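Local coordinates for protein proteophosphoglycan (Silicibacter pomeroyi DSS-3, PDB 2RE3) that is of unknown function but, as a member of the DUF1285 family, may be involved in signal transduction, at residues A62-R65 / L66-I70. Numbering follows the deposited sequence.
Sequences AMVR and LFSSI
Met63 and Phe67 sit one turn apart on helix 61-68 and form a Met-aromatic contact. Their side chains lie alongside each other. Met63 is a selenomethionine here. Its SE lies at the edge of the Phe67 ring, 5.3 Å from the centroid and 75° off the ring normal. The closer touch is made by carbon: Met63 CG comes to 3.5 Å from Phe67 CE2. Met63 reaches this place because CG stands anti to the backbone N (chi1 179°), and the chain stays extended until it bends at chi3. The backbones of the pair are joined too, by a nearly straight bond of 2.9 Å from Phe67 N to Met63 O.

One residue further on, a side chain joins the backbone bonding. Val64 O accepts two bonds from Ser68, one from N at 3.0 Å and one from OG at 2.8 Å. The two donors approach from opposite faces of the carbonyl plane. The serine hydroxyl thus spends its hydrogen on its own helix. Leu66 N to Ala62 O and Ser69 N to Arg65 O are i to i+4 bonds of the same kind as those from the backbone N of Phe67 and Ser68.

The helix belongs to the N-terminal DUF1285 region. Leu15 of helix 15-21 touches both Met63 and Phe67, while Trp51 of strand 51-53 meets Val64, Phe67 and Ser68. Leu80 of strand 77-81 also packs on Phe67. With the Phe67 ring cut back to an alanine, Met63 is likely to lose its ring neighbour and a gap to open toward Leu15, Trp51 and Leu80.

Three residues after Leu66, Ser69 OG gives a hydrogen bond of 2.6 Å to Leu66 O; the hydroxyl meets a lone pair of that oxygen, within the plane of the carbonyl.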
ATOM      1  N   ALA A  62       4.746   2.701 -15.998  1.00 26.14           N
ATOM      2  CA  ALA A  62       5.838   3.657 -15.778  1.00 25.75           C
ATOM      3  C   ALA A  62       5.361   4.954 -15.085  1.00 24.37           C
ATOM      4  O   ALA A  62       6.001   5.447 -14.160  1.00 23.90           O
ATOM      5  CB  ALA A  62       6.601   3.967 -17.118  1.00 20.05           C
HETATM    6  N   MSE A  63       4.232   5.485 -15.527  1.00 25.25           N
HETATM    7  CA  MSE A  63       3.753   6.756 -15.039  1.00 23.14           C
HETATM    8  C   MSE A  63       3.125   6.550 -13.682  1.00 25.99           C
HETATM    9  O   MSE A  63       3.237   7.402 -12.775  1.00 27.06           O
HETATM   10  CB  MSE A  63       2.723   7.313 -15.978  1.00 21.37           C
HETATM   11  CG  MSE A  63       2.154   8.646 -15.525  1.00 25.65           C
HETATM   12 SE   MSE A  63       0.886   9.230 -16.822  0.75 20.88          SE
HETATM   13  CE  MSE A  63       2.096   9.170 -18.361  1.00 25.70           C
ATOM     14  N   VAL A  64       2.458   5.415 -13.528  1.00 23.42           N
ATOM     15  CA  VAL A  64       1.912   5.109 -12.236  1.00 22.09           C
ATOM     16  C   VAL A  64       3.060   4.999 -11.200  1.00 24.70           C
ATOM     17  O   VAL A  64       2.890   5.401 -10.052  1.00 28.04           O
ATOM     18  CB  VAL A  64       1.023   3.841 -12.280  1.00 21.58           C
ATOM     19  CG1 VAL A  64       0.682   3.402 -10.896  1.00 15.53           C
ATOM     20  CG2 VAL A  64      -0.256   4.108 -13.097  1.00 16.40           C
ATOM     21  N   ARG A  65       4.221   4.480 -11.597  1.00 24.58           N
ATOM     22  CA  ARG A  65       5.363   4.351 -10.669  1.00 26.13           C
ATOM     23  C   ARG A  65       5.928   5.721 -10.312  1.00 25.55           C
ATOM     24  O   ARG A  65       6.272   5.999  -9.167  1.00 23.92           O
ATOM     25  CB  ARG A  65       6.472   3.548 -11.295  1.00 27.30           C
ATOM     26  CG  ARG A  65       6.419   2.068 -11.056  1.00 31.22           C
ATOM     27  CD  ARG A  65       7.639   1.383 -11.689  1.00 31.41           C
ATOM     28  NE  ARG A  65       7.186   0.818 -12.935  1.00 39.04           N
ATOM     29  CZ  ARG A  65       7.724   1.006 -14.130  1.00 37.85           C
ATOM     30  NH1 ARG A  65       8.840   1.699 -14.324  1.00 42.41           N
ATOM     31  NH2 ARG A  65       7.137   0.443 -15.152  1.00 42.59           N
ATOM     32  N   LEU A  66       5.962   6.580 -11.320  1.00 24.44           N
ATOM     33  CA  LEU A  66       6.480   7.924 -11.199  1.00 25.48           C
ATOM     34  C   LEU A  66       5.631   8.741 -10.225  1.00 25.43           C
ATOM     35  O   LEU A  66       6.163   9.312  -9.271  1.00 25.61           O
ATOM     36  CB  LEU A  66       6.521   8.581 -12.596  1.00 26.36           C
ATOM     37  CG  LEU A  66       7.317   9.869 -12.781  1.00 30.72           C
ATOM     38  CD1 LEU A  66       8.806   9.582 -12.547  1.00 30.59           C
ATOM     39  CD2 LEU A  66       7.098  10.490 -14.199  1.00 26.36           C
ATOM     40  N   PHE A  67       4.311   8.769 -10.422  1.00 24.00           N
ATOM     41  CA  PHE A  67       3.463   9.524  -9.510  1.00 22.39           C
ATOM     42  C   PHE A  67       3.466   8.881  -8.133  1.00 21.47           C
ATOM     43  O   PHE A  67       3.320   9.564  -7.141  1.00 22.99           O
ATOM     44  CB  PHE A  67       2.015   9.637 -10.012  1.00 23.35           C
ATOM     45  CG  PHE A  67       1.822  10.623 -11.104  1.00 24.30           C
ATOM     46  CD1 PHE A  67       2.138  11.951 -10.923  1.00 28.79           C
ATOM     47  CD2 PHE A  67       1.285  10.238 -12.319  1.00 28.19           C
ATOM     48  CE1 PHE A  67       1.950  12.867 -11.937  1.00 24.56           C
ATOM     49  CE2 PHE A  67       1.093  11.153 -13.327  1.00 24.20           C
ATOM     50  CZ  PHE A  67       1.434  12.470 -13.122  1.00 26.53           C
ATOM     51  N   SER A  68       3.585   7.562  -8.077  1.00 23.44           N
ATOM     52  CA  SER A  68       3.539   6.852  -6.802  1.00 24.95           C
ATOM     53  C   SER A  68       4.755   7.208  -5.970  1.00 26.56           C
ATOM     54  O   SER A  68       4.681   7.176  -4.752  1.00 28.02           O
ATOM     55  CB  SER A  68       3.487   5.328  -7.005  1.00 24.69           C
ATOM     56  OG  SER A  68       2.186   4.911  -7.414  1.00 21.58           O
ATOM     57  N   SER A  69       5.875   7.531  -6.631  1.00 25.53           N
ATOM     58  CA  SER A  69       7.081   7.937  -5.920  1.00 25.55           C
ATOM     59  C   SER A  69       6.874   9.227  -5.089  1.00 24.59           C
ATOM     60  O   SER A  69       7.640   9.472  -4.157  1.00 18.68           O
ATOM     61  CB  SER A  69       8.272   8.110  -6.871  1.00 25.15           C
ATOM     62  OG  SER A  69       8.220   9.311  -7.654  1.00 24.27           O
ATOM     63  N   ILE A  70       5.862  10.031  -5.419  1.00 20.85           N
ATOM     64  CA  ILE A  70       5.677  11.301  -4.688  1.00 21.21           C
ATOM     65  C   ILE A  70       4.394  11.315  -3.845  1.00 22.17           C
ATOM     66  O   ILE A  70       3.864  12.374  -3.502  1.00 19.45           O
ATOM     67  CB  ILE A  70       5.777  12.538  -5.625  1.00 21.66           C
ATOM     68  CG1 ILE A  70       4.768  12.451  -6.795  1.00 16.47           C
ATOM     69  CG2 ILE A  70       7.240  12.693  -6.078  1.00 16.15           C
ATOM     70  CD1 ILE A  70       4.497  13.786  -7.500  1.00 13.54           C
TER